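Local coordinates for putative immunoglobulin-blocking virulence protein (PDB 7ADK) that probably helps Mycoplasma mycoides subsp. capri evade host antibodies as an immunoglobulin-blocking virulence factor, acting in complex with a partner lipoprotein, at residues G370-W375 / Q476-F481; S424-Y429 / G455-D460; E434-L439 / G468-D473. All coordinates share one frame; numbering follows the deposited sequence.

Interaction 1: G370-W375 / Q476-F481; sequences GTYPGW and QLELFF
With CG anti to its carbonyl carbon (chi1 -68°), Tyr372 sends its ring toward strand 473-481, and Glu478, in the same kind of first torsion (chi1 -64°) and extended beyond CG, reaches back from the opposite direction. They meet where Tyr372 OH donates to Glu478 OE2 at 2.9 Å. The carboxylate oxygen lies at the ring edge, near the ring plane, and is approached almost along its C-O bond, while the two planes are turned 50° apart. Tyrosine suits the place because its long ring reaches the strand's side chains and still ends in a donor. The other carboxylate oxygen, OE1, forms a salt bridge with Arg450 of the neighbouring parallel strand, 448-454, which probably favours the charged form of this buried acid. Gln476 brings OE1 within 3.5 Å of Tyr372 OH, a contact and not a bond; its NE2 is held by Ser448. Arg362 makes a cation-pi contact with the Tyr372 ring. Glycines shape the loop that presents this tyrosine. Gly370, with positive phi, is the C-prime residue of the Schellman motif ending helix 364-369, and Gly374 takes the positive-phi corner of a type II beta turn closed by Trp375 N to Tyr372 O at 3.1 Å; Schellman motif and turn together lead from the helix into strand 375-379 of the mixed sheet.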
loop_
_atom_site.group_PDB
_atom_site.type_symbol
_atom_site.label_atom_id
_atom_site.label_comp_id
_atom_site.label_asym_id
_atom_site.label_seq_id
_atom_site.Cartn_x
_atom_site.Cartn_y
_atom_site.Cartn_z
ATOM N N GLY A 370 19.905 -22.752 -4.349
ATOM C CA GLY A 370 19.703 -24.161 -4.044
ATOM C C GLY A 370 20.972 -24.895 -3.625
ATOM O O GLY A 370 21.190 -26.017 -4.077
ATOM N N THR A 371 21.833 -24.280 -2.803
ATOM C CA THR A 371 23.124 -24.827 -2.385
ATOM C C THR A 371 23.166 -25.135 -0.892
ATOM O O THR A 371 22.429 -24.576 -0.084
ATOM C CB THR A 371 24.296 -23.938 -2.814
ATOM O OG1 THR A 371 24.247 -22.755 -2.111
ATOM C CG2 THR A 371 24.307 -23.638 -4.305
ATOM N N TYR A 372 23.982 -26.113 -0.507
ATOM C CA TYR A 372 23.997 -26.730 0.821
ATOM C C TYR A 372 25.441 -26.976 1.306
ATOM O O TYR A 372 26.268 -27.430 0.513
ATOM C CB TYR A 372 23.210 -28.046 0.780
ATOM C CG TYR A 372 21.716 -27.916 0.562
ATOM C CD1 TYR A 372 21.172 -27.861 -0.734
ATOM C CD2 TYR A 372 20.862 -27.885 1.672
ATOM C CE1 TYR A 372 19.785 -27.753 -0.921
ATOM C CE2 TYR A 372 19.477 -27.795 1.491
ATOM C CZ TYR A 372 18.930 -27.716 0.197
ATOM O OH TYR A 372 17.584 -27.613 0.064
ATOM N N PRO A 373 25.779 -26.739 2.585
ATOM C CA PRO A 373 27.117 -26.999 3.109
ATOM C C PRO A 373 27.586 -28.447 2.902
ATOM O O PRO A 373 26.917 -29.394 3.288
ATOM C CB PRO A 373 27.056 -26.630 4.587
ATOM C CG PRO A 373 25.860 -25.711 4.710
ATOM C CD PRO A 373 24.927 -26.169 3.609
ATOM N N GLY A 374 28.760 -28.651 2.310
ATOM C CA GLY A 374 29.285 -29.987 2.007
ATOM C C GLY A 374 28.767 -30.624 0.719
ATOM O O GLY A 374 29.121 -31.760 0.430
ATOM N N TRP A 375 27.993 -29.898 -0.081
ATOM C CA TRP A 375 27.519 -30.300 -1.400
ATOM C C TRP A 375 28.026 -29.328 -2.454
ATOM O O TRP A 375 28.238 -28.151 -2.167
ATOM C CB TRP A 375 25.990 -30.358 -1.408
ATOM C CG TRP A 375 25.410 -31.389 -0.499
ATOM C CD1 TRP A 375 25.280 -31.273 0.838
ATOM C CD2 TRP A 375 24.950 -32.730 -0.821
ATOM N NE1 TRP A 375 24.793 -32.446 1.366
ATOM C CE2 TRP A 375 24.572 -33.382 0.386
ATOM C CE3 TRP A 375 24.789 -33.453 -2.019
ATOM C CZ2 TRP A 375 24.066 -34.682 0.400
ATOM C CZ3 TRP A 375 24.280 -34.758 -2.013
ATOM C CH2 TRP A 375 23.921 -35.377 -0.807
ATOM N N GLN A 476 12.369 -34.365 -2.182
ATOM C CA GLN A 476 12.217 -32.951 -1.827
ATOM C C GLN A 476 11.267 -32.210 -2.768
ATOM O O GLN A 476 11.262 -32.443 -3.976
ATOM C CB GLN A 476 13.607 -32.308 -1.769
ATOM C CG GLN A 476 13.677 -30.791 -1.885
ATOM C CD GLN A 476 15.041 -30.240 -1.488
ATOM O OE1 GLN A 476 15.486 -30.329 -0.363
ATOM N NE2 GLN A 476 15.777 -29.670 -2.396
ATOM N N LEU A 477 10.496 -31.275 -2.214
ATOM C CA LEU A 477 9.724 -30.288 -2.955
ATOM C C LEU A 477 9.990 -28.902 -2.370
ATOM O O LEU A 477 9.653 -28.670 -1.214
ATOM C CB LEU A 477 8.239 -30.688 -2.895
ATOM C CG LEU A 477 7.303 -29.789 -3.710
ATOM C CD1 LEU A 477 7.549 -29.911 -5.208
ATOM C CD2 LEU A 477 5.865 -30.164 -3.433
ATOM N N GLU A 478 10.566 -27.986 -3.143
ATOM C CA GLU A 478 10.682 -26.573 -2.775
ATOM C C GLU A 478 9.665 -25.770 -3.588
ATOM O O GLU A 478 9.713 -25.756 -4.818
ATOM C CB GLU A 478 12.104 -26.021 -3.000
ATOM C CG GLU A 478 13.199 -26.657 -2.134
ATOM C CD GLU A 478 14.629 -26.132 -2.381
ATOM O OE1 GLU A 478 14.818 -25.164 -3.142
ATOM O OE2 GLU A 478 15.598 -26.668 -1.803
ATOM N N LEU A 479 8.746 -25.087 -2.910
ATOM C CA LEU A 479 7.761 -24.199 -3.516
ATOM C C LEU A 479 8.079 -22.769 -3.098
ATOM O O LEU A 479 8.073 -22.480 -1.905
ATOM C CB LEU A 479 6.344 -24.596 -3.064
ATOM C CG LEU A 479 5.909 -26.042 -3.343
ATOM C CD1 LEU A 479 4.499 -26.278 -2.815
ATOM C CD2 LEU A 479 5.930 -26.388 -4.819
ATOM N N PHE A 480 8.352 -21.883 -4.055
ATOM C CA PHE A 480 8.585 -20.463 -3.804
ATOM C C PHE A 480 7.360 -19.643 -4.213
ATOM O O PHE A 480 7.187 -19.304 -5.387
ATOM C CB PHE A 480 9.847 -19.976 -4.515
ATOM C CG PHE A 480 11.116 -20.699 -4.137
ATOM C CD1 PHE A 480 11.431 -21.953 -4.693
ATOM C CD2 PHE A 480 11.983 -20.112 -3.204
ATOM C CE1 PHE A 480 12.583 -22.637 -4.285
ATOM C CE2 PHE A 480 13.131 -20.800 -2.794
ATOM C CZ PHE A 480 13.420 -22.062 -3.321
ATOM N N PHE A 481 6.495 -19.348 -3.248
ATOM C CA PHE A 481 5.275 -18.580 -3.446
ATOM C C PHE A 481 5.536 -17.078 -3.486
ATOM O O PHE A 481 6.355 -16.551 -2.740
ATOM C CB PHE A 481 4.281 -18.919 -2.345
ATOM C CG PHE A 481 3.728 -20.323 -2.398
ATOM C CD1 PHE A 481 2.695 -20.639 -3.292
ATOM C CD2 PHE A 481 4.211 -21.305 -1.525
ATOM C CE1 PHE A 481 2.135 -21.922 -3.301
ATOM C CE2 PHE A 481 3.655 -22.589 -1.540
ATOM C CZ PHE A 481 2.606 -22.895 -2.412
#

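Interaction 2: S424-Y429 / G455-D460; sequences SNDEAY and GEKNSD
Ser424 and Lys457 bring the loop ahead of helix 426-442 close to the loop after strand 448-454, their CA atoms 5.9 Å apart. Lys457 does most of the bridging. Its chain starts out extended, then bends at chi3 (-81°), and the turn brings the ammonium group between two oxygens of the facing segment. NZ donates to Ser424 O at 2.8 Å, the C=O pointing almost straight at the nitrogen (172°). The same NZ makes a salt bridge with Asp426 OD2, also at 2.8 Å, coming from above the carboxylate plane and 49° out of it. Lysine suits this position: a flexible arm with a cation at its end can serve a backbone carbonyl and an acid together. The acid is equally well placed, since it directly follows the N-cap, where a negative charge would be favoured by the helix dipole. That cap is Asn425, whose OD1 accepts from Glu427 N at 3.0 Å, a role for which the short carbonyl-bearing side chain of asparagine is well fitted. Glu456 touches Ser424 more modestly, OE1 lying 3.4 Å from CB. The polar ends of this pair have other partners: Ser424 OG is hydrogen-bonded to Asp422, and Glu456 OE2 to Ser484 of the Lipoprotein chain, so this surface contact forms part of the interface with the partner protein. In the fold it joins two loops at the C-terminal ends of neighbouring parallel strands, 415-422 and 448-454; the first leads into helix 426-442, which makes the beta-alpha-beta connection between them, and the second continues toward helix 464-467.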
loop_
_atom_site.group_PDB
_atom_site.type_symbol
_atom_site.label_atom_id
_atom_site.label_comp_id
_atom_site.label_asym_id
_atom_site.label_seq_id
_atom_site.Cartn_x
_atom_site.Cartn_y
_atom_site.Cartn_z
ATOM N N SER A 424 7.123 -18.258 -13.486
ATOM C CA SER A 424 6.875 -16.902 -13.991
ATOM C C SER A 424 7.068 -16.817 -15.504
ATOM O O SER A 424 6.462 -15.958 -16.144
ATOM C CB SER A 424 7.750 -15.861 -13.306
ATOM O OG SER A 424 9.099 -15.960 -13.696
ATOM N N ASN A 425 7.863 -17.720 -16.091
ATOM C CA ASN A 425 7.912 -17.931 -17.535
ATOM C C ASN A 425 6.612 -18.616 -17.998
ATOM O O ASN A 425 5.981 -19.353 -17.245
ATOM C CB ASN A 425 9.157 -18.796 -17.812
ATOM C CG ASN A 425 9.669 -18.756 -19.235
ATOM O OD1 ASN A 425 8.984 -19.099 -20.182
ATOM N ND2 ASN A 425 10.888 -18.332 -19.418
ATOM N N ASP A 426 6.279 -18.526 -19.277
ATOM C CA ASP A 426 5.027 -19.072 -19.806
ATOM C C ASP A 426 5.266 -20.315 -20.665
ATOM O O ASP A 426 4.344 -21.103 -20.845
ATOM C CB ASP A 426 4.242 -17.973 -20.544
ATOM C CG ASP A 426 3.708 -16.881 -19.612
ATOM O OD1 ASP A 426 3.132 -17.203 -18.567
ATOM O OD2 ASP A 426 3.858 -15.686 -19.919
ATOM N N GLU A 427 6.501 -20.572 -21.103
ATOM C CA GLU A 427 6.908 -21.864 -21.656
ATOM C C GLU A 427 7.093 -22.900 -20.538
ATOM O O GLU A 427 6.486 -23.967 -20.583
ATOM C CB GLU A 427 8.169 -21.700 -22.502
ATOM C CG GLU A 427 8.640 -22.989 -23.187
ATOM C CD GLU A 427 7.775 -23.496 -24.343
ATOM O OE1 GLU A 427 6.661 -22.983 -24.581
ATOM O OE2 GLU A 427 8.222 -24.427 -25.044
ATOM N N ALA A 428 7.847 -22.582 -19.478
ATOM C CA ALA A 428 7.979 -23.478 -18.330
ATOM C C ALA A 428 6.631 -23.799 -17.674
ATOM O O ALA A 428 6.401 -24.942 -17.300
ATOM C CB ALA A 428 8.926 -22.884 -17.295
ATOM N N TYR A 429 5.701 -22.851 -17.556
ATOM C CA TYR A 429 4.377 -23.146 -17.010
ATOM C C TYR A 429 3.557 -24.042 -17.947
ATOM O O TYR A 429 3.058 -25.076 -17.506
ATOM C CB TYR A 429 3.658 -21.850 -16.642
ATOM C CG TYR A 429 2.315 -22.059 -15.985
ATOM C CD1 TYR A 429 2.247 -22.637 -14.710
ATOM C CD2 TYR A 429 1.132 -21.685 -16.645
ATOM C CE1 TYR A 429 1.004 -22.831 -14.086
ATOM C CE2 TYR A 429 -0.115 -21.879 -16.022
ATOM C CZ TYR A 429 -0.182 -22.449 -14.737
ATOM O OH TYR A 429 -1.380 -22.609 -14.126
ATOM N N GLY A 455 2.549 -17.751 -8.704
ATOM C CA GLY A 455 1.637 -16.622 -8.535
ATOM C C GLY A 455 2.241 -15.235 -8.757
ATOM O O GLY A 455 1.564 -14.243 -8.533
ATOM N N GLU A 456 3.489 -15.118 -9.205
ATOM C CA GLU A 456 4.150 -13.816 -9.354
ATOM C C GLU A 456 3.555 -12.954 -10.482
ATOM O O GLU A 456 3.309 -11.762 -10.297
ATOM C CB GLU A 456 5.653 -14.054 -9.544
ATOM C CG GLU A 456 6.500 -12.779 -9.503
ATOM C CD GLU A 456 6.862 -12.234 -10.891
ATOM O OE1 GLU A 456 7.593 -12.923 -11.633
ATOM O OE2 GLU A 456 6.429 -11.112 -11.231
ATOM N N LYS A 457 3.302 -13.551 -11.654
ATOM C CA LYS A 457 2.699 -12.904 -12.832
ATOM C C LYS A 457 1.180 -12.767 -12.722
ATOM O O LYS A 457 0.623 -11.711 -13.000
ATOM C CB LYS A 457 3.130 -13.684 -14.079
ATOM C CG LYS A 457 2.529 -13.171 -15.389
ATOM C CD LYS A 457 3.121 -13.875 -16.610
ATOM C CE LYS A 457 4.471 -13.287 -17.002
ATOM N NZ LYS A 457 5.190 -14.161 -17.944
ATOM N N ASN A 458 0.493 -13.829 -12.336
ATOM C CA ASN A 458 -0.958 -13.911 -12.209
ATOM C C ASN A 458 -1.309 -14.596 -10.890
ATOM O O ASN A 458 -0.928 -15.741 -10.681
ATOM C CB ASN A 458 -1.533 -14.702 -13.393
ATOM C CG ASN A 458 -1.580 -14.037 -14.740
ATOM O OD1 ASN A 458 -1.824 -14.668 -15.729
ATOM N ND2 ASN A 458 -1.369 -12.766 -14.864
ATOM N N SER A 459 -2.041 -13.932 -10.004
ATOM C CA SER A 459 -2.238 -14.395 -8.627
ATOM C C SER A 459 -3.232 -15.546 -8.476
ATOM O O SER A 459 -3.215 -16.266 -7.487
ATOM C CB SER A 459 -2.684 -13.222 -7.764
ATOM O OG SER A 459 -1.817 -12.124 -7.937
ATOM N N ASP A 460 -4.095 -15.762 -9.457
ATOM C CA ASP A 460 -5.072 -16.845 -9.523
ATOM C C ASP A 460 -4.538 -18.092 -10.248
ATOM O O ASP A 460 -5.274 -19.055 -10.431
ATOM C CB ASP A 460 -6.357 -16.343 -10.199
ATOM C CG ASP A 460 -6.178 -15.952 -11.671
ATOM O OD1 ASP A 460 -5.140 -15.355 -12.033
ATOM O OD2 ASP A 460 -7.101 -16.228 -12.472
#

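Interaction 3: E434-L439 / G468-D473; sequences ELIEKL and GALPKD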
loop_
_atom_site.group_PDB
_atom_site.type_symbol
_atom_site.label_atom_id
_atom_site.label_comp_id
_atom_site.label_asym_id
_atom_site.label_seq_id
_atom_site.Cartn_x
_atom_site.Cartn_y
_atom_site.Cartn_z
ATOM N N GLU A 434 3.795 -31.503 -18.735
ATOM C CA GLU A 434 4.240 -32.404 -19.800
ATOM C C GLU A 434 5.635 -32.959 -19.501
ATOM O O GLU A 434 5.864 -34.158 -19.598
ATOM C CB GLU A 434 4.241 -31.683 -21.158
ATOM C CG GLU A 434 2.937 -30.964 -21.520
ATOM C CD GLU A 434 1.686 -31.820 -21.502
ATOM O OE1 GLU A 434 1.751 -33.048 -21.731
ATOM O OE2 GLU A 434 0.611 -31.252 -21.275
ATOM N N LEU A 435 6.550 -32.102 -19.053
ATOM C CA LEU A 435 7.919 -32.445 -18.704
ATOM C C LEU A 435 7.981 -33.334 -17.460
ATOM O O LEU A 435 8.673 -34.343 -17.479
ATOM C CB LEU A 435 8.702 -31.135 -18.534
ATOM C CG LEU A 435 10.212 -31.324 -18.366
ATOM C CD1 LEU A 435 10.867 -31.805 -19.649
ATOM C CD2 LEU A 435 10.845 -30.003 -17.995
ATOM N N ILE A 436 7.228 -33.001 -16.416
ATOM C CA ILE A 436 7.133 -33.811 -15.207
ATOM C C ILE A 436 6.664 -35.233 -15.540
ATOM O O ILE A 436 7.151 -36.183 -14.939
ATOM C CB ILE A 436 6.236 -33.083 -14.179
ATOM C CG1 ILE A 436 7.012 -31.921 -13.532
ATOM C CG2 ILE A 436 5.711 -34.032 -13.108
ATOM C CD1 ILE A 436 6.153 -30.883 -12.821
ATOM N N GLU A 437 5.759 -35.417 -16.504
ATOM C CA GLU A 437 5.342 -36.748 -16.957
ATOM C C GLU A 437 6.320 -37.427 -17.933
ATOM O O GLU A 437 6.562 -38.625 -17.792
ATOM C CB GLU A 437 3.927 -36.699 -17.544
ATOM C CG GLU A 437 2.825 -36.523 -16.485
ATOM C CD GLU A 437 2.630 -37.733 -15.547
ATOM O OE1 GLU A 437 1.793 -37.653 -14.620
ATOM O OE2 GLU A 437 3.311 -38.774 -15.697
ATOM N N LYS A 438 6.941 -36.710 -18.882
ATOM C CA LYS A 438 7.944 -37.306 -19.778
ATOM C C LYS A 438 9.179 -37.796 -19.018
ATOM O O LYS A 438 9.634 -38.899 -19.293
ATOM C CB LYS A 438 8.270 -36.394 -20.972
ATOM C CG LYS A 438 7.282 -36.646 -22.120
ATOM C CD LYS A 438 7.598 -35.944 -23.440
ATOM C CE LYS A 438 7.018 -34.544 -23.550
ATOM N NZ LYS A 438 7.075 -34.011 -24.916
ATOM N N LEU A 439 9.649 -37.077 -17.999
ATOM C CA LEU A 439 10.718 -37.571 -17.127
ATOM C C LEU A 439 10.272 -38.826 -16.342
ATOM O O LEU A 439 11.062 -39.754 -16.188
ATOM C CB LEU A 439 11.224 -36.447 -16.206
ATOM C CG LEU A 439 12.302 -35.490 -16.755
ATOM C CD1 LEU A 439 13.630 -36.184 -16.960
ATOM C CD2 LEU A 439 11.949 -34.829 -18.061
ATOM N N GLY A 468 -0.258 -32.385 -8.720
ATOM C CA GLY A 468 -0.861 -33.708 -8.875
ATOM C C GLY A 468 -0.210 -34.614 -9.926
ATOM O O GLY A 468 -0.459 -35.813 -9.911
ATOM N N ALA A 469 0.586 -34.070 -10.849
ATOM C CA ALA A 469 1.335 -34.839 -11.847
ATOM C C ALA A 469 2.694 -35.347 -11.348
ATOM O O ALA A 469 3.245 -36.283 -11.922
ATOM C CB ALA A 469 1.519 -33.970 -13.083
ATOM N N LEU A 470 3.255 -34.738 -10.301
ATOM C CA LEU A 470 4.495 -35.166 -9.649
ATOM C C LEU A 470 4.360 -36.594 -9.079
ATOM O O LEU A 470 3.242 -37.032 -8.809
ATOM C CB LEU A 470 4.872 -34.162 -8.544
ATOM C CG LEU A 470 5.328 -32.778 -9.025
ATOM C CD1 LEU A 470 5.451 -31.838 -7.840
ATOM C CD2 LEU A 470 6.693 -32.859 -9.683
ATOM N N PRO A 471 5.463 -37.341 -8.890
ATOM C CA PRO A 471 5.421 -38.704 -8.356
ATOM C C PRO A 471 4.674 -38.842 -7.020
ATOM O O PRO A 471 4.635 -37.919 -6.217
ATOM C CB PRO A 471 6.875 -39.129 -8.203
ATOM C CG PRO A 471 7.634 -38.260 -9.193
ATOM C CD PRO A 471 6.824 -36.973 -9.237
ATOM N N LYS A 472 4.124 -40.027 -6.739
ATOM C CA LYS A 472 3.471 -40.352 -5.452
ATOM C C LYS A 472 4.448 -40.397 -4.264
ATOM O O LYS A 472 4.042 -40.370 -3.106
ATOM C CB LYS A 472 2.687 -41.664 -5.625
ATOM C CG LYS A 472 1.674 -41.885 -4.497
ATOM C CD LYS A 472 0.677 -43.030 -4.703
ATOM C CE LYS A 472 1.340 -44.405 -4.748
ATOM N NZ LYS A 472 0.453 -45.476 -4.327
ATOM N N ASP A 473 5.734 -40.479 -4.571
ATOM C CA ASP A 473 6.869 -40.634 -3.670
ATOM C C ASP A 473 8.023 -39.706 -4.095
ATOM O O ASP A 473 8.675 -39.923 -5.108
ATOM C CB ASP A 473 7.284 -42.111 -3.641
ATOM C CG ASP A 473 7.243 -42.891 -4.967
ATOM O OD1 ASP A 473 7.294 -44.117 -4.918
ATOM O OD2 ASP A 473 7.154 -42.329 -6.074
#
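Ile436 is the first residue of the segment to meet the facing loop, and it does so with both branches. CG2, anti to the backbone N, lies against the peptide of Ala469, 3.5 Å from Ala469 O and 4.2 Å from Ala469 CB, and also touches Leu470 CD2. The other branch ends in CD1, which packs on the same Leu470 CD2 at 3.7 Å, the two side chains crossing at a slant. A beta-branched residue suits this broad contact, while the small methyl of Ala469 lets the loop come near the helix. This helix, 426-442, is the crossover of a beta-alpha-beta unit linking the parallel strands 415-422 and 448-454, and the loop pressed against it leads into the next parallel strand, 473-481; Leu470 also packs on Tyr449 of the middle strand. One residue on, the partly exposed Glu437 bends at chi2 (-68°), and glutamate's flexible chain can lay its CD-OE1 end beside Ala469 there. OE1 comes 3.4 Å from Ala469 O, but both are acceptors and do not bond; the carbonyl instead accepts from Gln440, as does Ile436 O.

All three contacts belong to the region of the mixed sheet and lie on the same side of the chain's centre. Interactions 2 and 3 share helix 426-442, one at its start and the other farther along; their centres are 19 Å apart, and their segments alternate along the chain. Both fall inside the long loop closed by interaction 1. Interactions 1 and 3 touch directly, Leu477 CD1 packing 3.9 Å from Leu470 CD1, whereas interaction 2 stays about 6 Å from interaction 1 and about 7 Å from interaction 3 between nearest atoms. Only interaction 2 has segments touched by the Lipoprotein chain; the other two are buried contacts within this chain.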